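Local coordinates for hypothetical protein YfiH (Bacillus licheniformis, PDB 6DZD) that probably cleaves purine nucleosides by phosphorolysis, releasing adenine or hypoxanthine, and may also deaminate adenosine, at residues Pro134-Asp139 against Val145-Ala150; Gly115-Arg120 against Val164-Arg169. All blocks are in the same frame, centred on the assembly; numbering follows the deposited sequence.

Contact 1: residues Pro134-Asp139 against Val145-Ala150; sequences PVYFYD and VGIAHA
Four backbone hydrogen bonds, two for each hydrogen-bonded pair, zip Pro134-Asp139 to Val145-Ala150 as the antiparallel arms of a beta hairpin. Gly146 N reaches Phe137 O at 2.8 Å, and Phe137 N answers with Gly146 O at 2.9 Å. The second pair joins Val135 N to Ala148 O at 3.0 Å and Ala148 N to Val135 O at 3.1 Å. A water adds to this end, donating to Ala148 O at 2.6 Å and also to Val135 O, so each of these carbonyls is gripped twice.

The packing around the bonds differs from face to face. Phe137 turns its CG beside its own backbone N (chi1 -59°), which lays the ring across the neighbouring strand with one edge leading: Gly146 O lies in the ring plane, and CE1 meets Ala148 CB at 3.9 Å. Gly146 opposite has no side chain to compete. With Phe137 replaced by an alanine, Ala148 CB would probably lose its aromatic neighbour and a gap is likely to open towards Met163 and Trp167. On the other face, Ile147 CG2 meets Tyr136 CD2 obliquely at 3.8 Å, and Val145 CG1 meets Tyr138 CD1 at 4.0 Å.

The Tyr136, Tyr138, Val145 and Ile147 face packs on strands 30-35 and 270-276, where Tyr136 OH bonds to Gly33 O, while Phe137 faces helix 159-169. At the far end His149 ND1 bonds to Asp114 OD2, its ring meets His87 edge-to-face and its side chain touches Cys132, a cluster probably part of the active site, as in relatives. Strands 115-118 and 179-182 continue the sheet outward from the two arms.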
loop_
_atom_site.group_PDB
_atom_site.type_symbol
_atom_site.label_atom_id
_atom_site.label_comp_id
_atom_site.label_asym_id
_atom_site.label_seq_id
_atom_site.Cartn_x
_atom_site.Cartn_y
_atom_site.Cartn_z
ATOM N N PRO A 134 -1.220 3.017 0.992
ATOM C CA PRO A 134 -1.478 1.594 0.794
ATOM C C PRO A 134 -2.948 1.249 0.975
ATOM O O PRO A 134 -3.573 1.638 1.968
ATOM C CB PRO A 134 -0.635 0.942 1.894
ATOM C CG PRO A 134 -0.238 2.041 2.813
ATOM C CD PRO A 134 -0.873 3.297 2.389
ATOM N N VAL A 135 -3.524 0.511 0.037
ATOM C CA VAL A 135 -4.911 0.076 0.151
ATOM C C VAL A 135 -4.966 -1.448 0.185
ATOM O O VAL A 135 -4.231 -2.130 -0.537
ATOM C CB VAL A 135 -5.778 0.639 -0.987
ATOM C CG1 VAL A 135 -7.241 0.424 -0.662
ATOM C CG2 VAL A 135 -5.491 2.133 -1.171
ATOM N N TYR A 136 -5.822 -1.984 1.045
ATOM C CA TYR A 136 -6.044 -3.417 1.131
ATOM C C TYR A 136 -7.471 -3.735 0.705
ATOM O O TYR A 136 -8.388 -2.938 0.893
ATOM C CB TYR A 136 -5.796 -3.940 2.547
ATOM C CG TYR A 136 -4.418 -3.680 3.109
ATOM C CD1 TYR A 136 -4.047 -2.411 3.531
ATOM C CD2 TYR A 136 -3.490 -4.707 3.248
ATOM C CE1 TYR A 136 -2.780 -2.160 4.071
ATOM C CE2 TYR A 136 -2.225 -4.469 3.786
ATOM C CZ TYR A 136 -1.879 -3.185 4.198
ATOM O OH TYR A 136 -0.649 -2.907 4.737
ATOM N N PHE A 137 -7.654 -4.906 0.119
ATOM C CA PHE A 137 -8.956 -5.300 -0.395
ATOM C C PHE A 137 -9.193 -6.745 -0.018
ATOM O O PHE A 137 -8.343 -7.598 -0.277
ATOM C CB PHE A 137 -9.034 -5.160 -1.916
ATOM C CG PHE A 137 -8.774 -3.778 -2.427
ATOM C CD1 PHE A 137 -7.469 -3.317 -2.586
ATOM C CD2 PHE A 137 -9.830 -2.957 -2.793
ATOM C CE1 PHE A 137 -7.230 -2.049 -3.082
ATOM C CE2 PHE A 137 -9.618 -1.704 -3.292
ATOM C CZ PHE A 137 -8.321 -1.240 -3.440
ATOM N N TYR A 138 -10.366 -7.034 0.526
ATOM C CA TYR A 138 -10.688 -8.402 0.892
ATOM C C TYR A 138 -12.160 -8.661 0.639
ATOM O O TYR A 138 -13.015 -7.925 1.143
ATOM C CB TYR A 138 -10.331 -8.660 2.353
ATOM C CG TYR A 138 -10.719 -10.028 2.822
ATOM C CD1 TYR A 138 -10.633 -11.139 1.977
ATOM C CD2 TYR A 138 -11.170 -10.221 4.117
ATOM C CE1 TYR A 138 -10.992 -12.394 2.424
ATOM C CE2 TYR A 138 -11.532 -11.474 4.566
ATOM C CZ TYR A 138 -11.438 -12.547 3.724
ATOM O OH TYR A 138 -11.789 -13.770 4.200
ATOM N N ASP A 139 -12.448 -9.689 -0.160
ATOM C CA ASP A 139 -13.808 -10.182 -0.360
ATOM C C ASP A 139 -13.941 -11.556 0.287
ATOM O O ASP A 139 -13.475 -12.555 -0.277
ATOM C CB ASP A 139 -14.146 -10.252 -1.851
ATOM C CG ASP A 139 -15.593 -10.656 -2.116
ATOM O OD1 ASP A 139 -16.254 -11.218 -1.221
ATOM O OD2 ASP A 139 -16.068 -10.419 -3.243
ATOM N N VAL A 145 -8.044 -11.401 -2.172
ATOM C CA VAL A 145 -7.230 -10.453 -1.435
ATOM C C VAL A 145 -6.507 -9.593 -2.464
ATOM O O VAL A 145 -6.145 -10.066 -3.550
ATOM C CB VAL A 145 -6.242 -11.164 -0.473
ATOM C CG1 VAL A 145 -6.985 -11.871 0.627
ATOM C CG2 VAL A 145 -5.354 -12.157 -1.216
ATOM N N GLY A 146 -6.332 -8.318 -2.141
ATOM C CA GLY A 146 -5.656 -7.420 -3.056
ATOM C C GLY A 146 -4.961 -6.296 -2.325
ATOM O O GLY A 146 -5.290 -5.975 -1.180
ATOM N N ILE A 147 -3.979 -5.701 -3.000
ATOM C CA ILE A 147 -3.309 -4.513 -2.485
ATOM C C ILE A 147 -2.989 -3.584 -3.643
ATOM O O ILE A 147 -2.662 -4.024 -4.749
ATOM C CB ILE A 147 -2.011 -4.831 -1.692
ATOM C CG1 ILE A 147 -1.040 -5.676 -2.528
ATOM C CG2 ILE A 147 -2.332 -5.497 -0.315
ATOM C CD1 ILE A 147 0.281 -5.913 -1.838
ATOM N N ALA A 148 -3.065 -2.285 -3.370
ATOM C CA ALA A 148 -2.754 -1.266 -4.350
ATOM C C ALA A 148 -1.909 -0.153 -3.728
ATOM O O ALA A 148 -2.109 0.246 -2.571
ATOM C CB ALA A 148 -4.036 -0.707 -4.951
ATOM N N HIS A 149 -1.012 0.391 -4.550
ATOM C CA HIS A 149 -0.089 1.457 -4.179
ATOM C C HIS A 149 -0.520 2.759 -4.853
ATOM O O HIS A 149 -0.453 2.875 -6.088
ATOM C CB HIS A 149 1.329 1.064 -4.596
ATOM C CG HIS A 149 2.271 2.219 -4.756
ATOM N ND1 HIS A 149 2.585 2.755 -5.988
ATOM C CD2 HIS A 149 3.004 2.909 -3.847
ATOM C CE1 HIS A 149 3.453 3.740 -5.828
ATOM N NE2 HIS A 149 3.730 3.851 -4.540
ATOM N N ALA A 150 -0.928 3.747 -4.045
ATOM C CA ALA A 150 -1.499 4.992 -4.576
ATOM C C ALA A 150 -0.776 6.202 -4.003
ATOM O O ALA A 150 -1.081 6.630 -2.889
ATOM C CB ALA A 150 -2.989 5.100 -4.270
HETATM O O HOH W 1 -1.221 -1.202 -0.622
#

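Contact 2: residues Gly115-Arg120 against Val164-Arg169; sequences GLYTDR and VDMWIR
Tyr117 and Trp167 meet because their first torsions swing both rings into the space between strand and helix. CG of Tyr117 stands between its backbone N and carbonyl carbon (chi1 81°), presenting a ring face to the helix; Trp167 keeps CG beside its own N (chi1 -74°), which carries the indole to Tyr117, the two side chains sliding past each other in opposite directions. The result is a T-shaped, edge-to-face pair, tilted from the perpendicular: the planes stand at 61°, and the centroids of the Tyr117 ring and the five-membered ring of Trp167 are 4.5 Å apart.

The indole leads with its nitrogen edge. Trp167 NE1 sits over one face of the phenol ring, offset toward the rim, 3.3 Å from Tyr117 CG. The six-membered ring follows behind: Tyr117 CB lies in the indole plane, 3.9 Å from Trp167 CZ2. Met166, one residue earlier on the helix, adds a lighter touch, its CG approaching Tyr117 CE2 obliquely at 4.2 Å; it also touches Ile91. The phenol hydroxyl is held from beyond the pair by a hydrogen bond to Glu171 OE1, helping to fix the ring.

No conventional hydrogen bond joins the two segments; the indole N-H edge rests on the pi face of Tyr117, with apolar contacts round it. Leu144 touches both side chains, and Phe137 and Asp139 also touch that of Trp167. Far from the zinc and potassium sites, this is helix-on-sheet packing of a layered alpha/beta fold, with helix 159-169 laid against the sheet that contains strands 115-118, 144-150 and 133-139.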
loop_
_atom_site.group_PDB
_atom_site.type_symbol
_atom_site.label_atom_id
_atom_site.label_comp_id
_atom_site.label_asym_id
_atom_site.label_seq_id
_atom_site.Cartn_x
_atom_site.Cartn_y
_atom_site.Cartn_z
ATOM N N GLY A 115 -0.889 -2.449 -8.673
ATOM C CA GLY A 115 -2.010 -3.099 -8.020
ATOM C C GLY A 115 -1.900 -4.602 -8.179
ATOM O O GLY A 115 -1.556 -5.097 -9.261
ATOM N N LEU A 116 -2.167 -5.345 -7.109
ATOM C CA LEU A 116 -2.043 -6.795 -7.142
ATOM C C LEU A 116 -3.240 -7.416 -6.438
ATOM O O LEU A 116 -3.712 -6.891 -5.424
ATOM C CB LEU A 116 -0.744 -7.262 -6.476
ATOM C CG LEU A 116 0.581 -6.803 -7.072
ATOM C CD1 LEU A 116 1.687 -6.984 -6.060
ATOM C CD2 LEU A 116 0.898 -7.532 -8.384
ATOM N N TYR A 117 -3.738 -8.525 -6.982
ATOM C CA TYR A 117 -4.761 -9.285 -6.285
ATOM C C TYR A 117 -4.716 -10.724 -6.756
ATOM O O TYR A 117 -4.223 -11.015 -7.845
ATOM C CB TYR A 117 -6.138 -8.676 -6.493
ATOM C CG TYR A 117 -6.828 -9.025 -7.784
ATOM C CD1 TYR A 117 -7.656 -10.138 -7.864
ATOM C CD2 TYR A 117 -6.703 -8.210 -8.910
ATOM C CE1 TYR A 117 -8.327 -10.452 -9.033
ATOM C CE2 TYR A 117 -7.374 -8.513 -10.087
ATOM C CZ TYR A 117 -8.185 -9.642 -10.140
ATOM O OH TYR A 117 -8.852 -9.978 -11.290
ATOM N N THR A 118 -5.262 -11.621 -5.935
ATOM C CA THR A 118 -5.214 -13.040 -6.261
ATOM C C THR A 118 -6.339 -13.763 -5.536
ATOM O O THR A 118 -6.921 -13.238 -4.585
ATOM C CB THR A 118 -3.854 -13.653 -5.885
ATOM O OG1 THR A 118 -3.697 -14.928 -6.522
ATOM C CG2 THR A 118 -3.741 -13.842 -4.367
ATOM N N ASP A 119 -6.671 -14.964 -6.029
ATOM C CA ASP A 119 -7.572 -15.875 -5.323
ATOM C C ASP A 119 -6.890 -17.187 -4.939
ATOM O O ASP A 119 -7.563 -18.097 -4.443
ATOM C CB ASP A 119 -8.859 -16.158 -6.115
ATOM C CG ASP A 119 -8.613 -16.734 -7.508
ATOM O OD1 ASP A 119 -7.497 -17.216 -7.799
ATOM O OD2 ASP A 119 -9.568 -16.709 -8.324
ATOM N N ARG A 120 -5.557 -17.321 -5.170
ATOM C CA ARG A 120 -4.802 -18.543 -4.944
ATOM C C ARG A 120 -4.263 -18.589 -3.514
ATOM O O ARG A 120 -3.914 -17.553 -2.934
ATOM C CB ARG A 120 -3.638 -18.634 -5.935
ATOM C CG ARG A 120 -3.975 -18.120 -7.294
ATOM C CD ARG A 120 -4.825 -19.127 -8.076
ATOM N NE ARG A 120 -4.375 -19.256 -9.467
ATOM C CZ ARG A 120 -3.535 -20.201 -9.887
ATOM N NH1 ARG A 120 -3.090 -21.103 -9.016
ATOM N NH2 ARG A 120 -3.155 -20.252 -11.161
ATOM N N VAL A 164 -11.780 -2.259 -7.388
ATOM C CA VAL A 164 -13.162 -2.635 -7.118
ATOM C C VAL A 164 -13.898 -2.930 -8.418
ATOM O O VAL A 164 -14.677 -3.888 -8.502
ATOM C CB VAL A 164 -13.868 -1.536 -6.306
ATOM C CG1 VAL A 164 -15.314 -1.887 -6.114
ATOM C CG2 VAL A 164 -13.176 -1.317 -4.973
ATOM N N ASP A 165 -13.661 -2.122 -9.458
ATOM C CA ASP A 165 -14.301 -2.381 -10.744
ATOM C C ASP A 165 -13.819 -3.706 -11.337
ATOM O O ASP A 165 -14.585 -4.417 -12.003
ATOM C CB ASP A 165 -14.065 -1.202 -11.699
ATOM C CG ASP A 165 -15.044 -1.201 -12.878
ATOM O OD1 ASP A 165 -16.288 -1.202 -12.645
ATOM O OD2 ASP A 165 -14.575 -1.219 -14.051
ATOM N N MET A 166 -12.539 -4.041 -11.117
ATOM C CA MET A 166 -11.976 -5.304 -11.588
ATOM C C MET A 166 -12.549 -6.492 -10.828
ATOM O O MET A 166 -12.732 -7.564 -11.411
ATOM C CB MET A 166 -10.452 -5.287 -11.477
ATOM C CG MET A 166 -9.736 -6.047 -12.558
ATOM S SD MET A 166 -8.084 -5.360 -12.887
ATOM C CE MET A 166 -8.396 -4.341 -14.332
ATOM N N TRP A 167 -12.795 -6.349 -9.524
ATOM C CA TRP A 167 -13.408 -7.462 -8.795
ATOM C C TRP A 167 -14.873 -7.624 -9.180
ATOM O O TRP A 167 -15.401 -8.745 -9.217
ATOM C CB TRP A 167 -13.270 -7.267 -7.284
ATOM C CG TRP A 167 -11.870 -7.504 -6.791
ATOM C CD1 TRP A 167 -10.729 -7.554 -7.542
ATOM C CD2 TRP A 167 -11.470 -7.705 -5.447
ATOM N NE1 TRP A 167 -9.646 -7.783 -6.744
ATOM C CE2 TRP A 167 -10.074 -7.882 -5.449
ATOM C CE3 TRP A 167 -12.158 -7.766 -4.234
ATOM C CZ2 TRP A 167 -9.350 -8.112 -4.287
ATOM C CZ3 TRP A 167 -11.443 -7.984 -3.084
ATOM C CH2 TRP A 167 -10.046 -8.158 -3.117
ATOM N N ILE A 168 -15.550 -6.505 -9.438
ATOM C CA ILE A 168 -16.948 -6.559 -9.823
ATOM C C ILE A 168 -17.082 -7.114 -11.224
ATOM O O ILE A 168 -17.927 -7.980 -11.479
ATOM C CB ILE A 168 -17.599 -5.174 -9.693
ATOM C CG1 ILE A 168 -17.771 -4.820 -8.220
ATOM C CG2 ILE A 168 -18.943 -5.158 -10.371
ATOM C CD1 ILE A 168 -18.232 -3.416 -8.007
ATOM N N ARG A 169 -16.247 -6.648 -12.155
ATOM C CA ARG A 169 -16.482 -6.998 -13.554
ATOM C C ARG A 169 -15.790 -8.286 -13.991
ATOM O O ARG A 169 -16.345 -9.032 -14.794
ATOM C CB ARG A 169 -16.058 -5.841 -14.471
ATOM C CG ARG A 169 -16.895 -4.563 -14.290
ATOM C CD ARG A 169 -16.459 -3.428 -15.207
ATOM N NE ARG A 169 -17.448 -3.219 -16.278
ATOM C CZ ARG A 169 -18.436 -2.320 -16.243
ATOM N NH1 ARG A 169 -18.600 -1.516 -15.186
ATOM N NH2 ARG A 169 -19.274 -2.236 -17.260
#

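Overall arrangement
Two ways of building a layered fold are seen side by side. The centre of contact 1 lies about 7 Å from the centre of the chain, that of contact 2 about 15 Å; both are buried, though Met166 in contact 2 is partly exposed. Contact 1 holds strand to strand within one sheet, chiefly by backbone hydrogen bonds. Contact 2 holds sheet to helix by side chains alone, and the helix turns charged residues toward its outer surface. They share the sheet: strand 115-118 borders strand 144-150, with Ile147 N probably bonded to Leu116 O at 2.7 Å. Trp167 also packs on Phe137. Along the chain, the hairpin of contact 1 is nested inside the loop closed by contact 2.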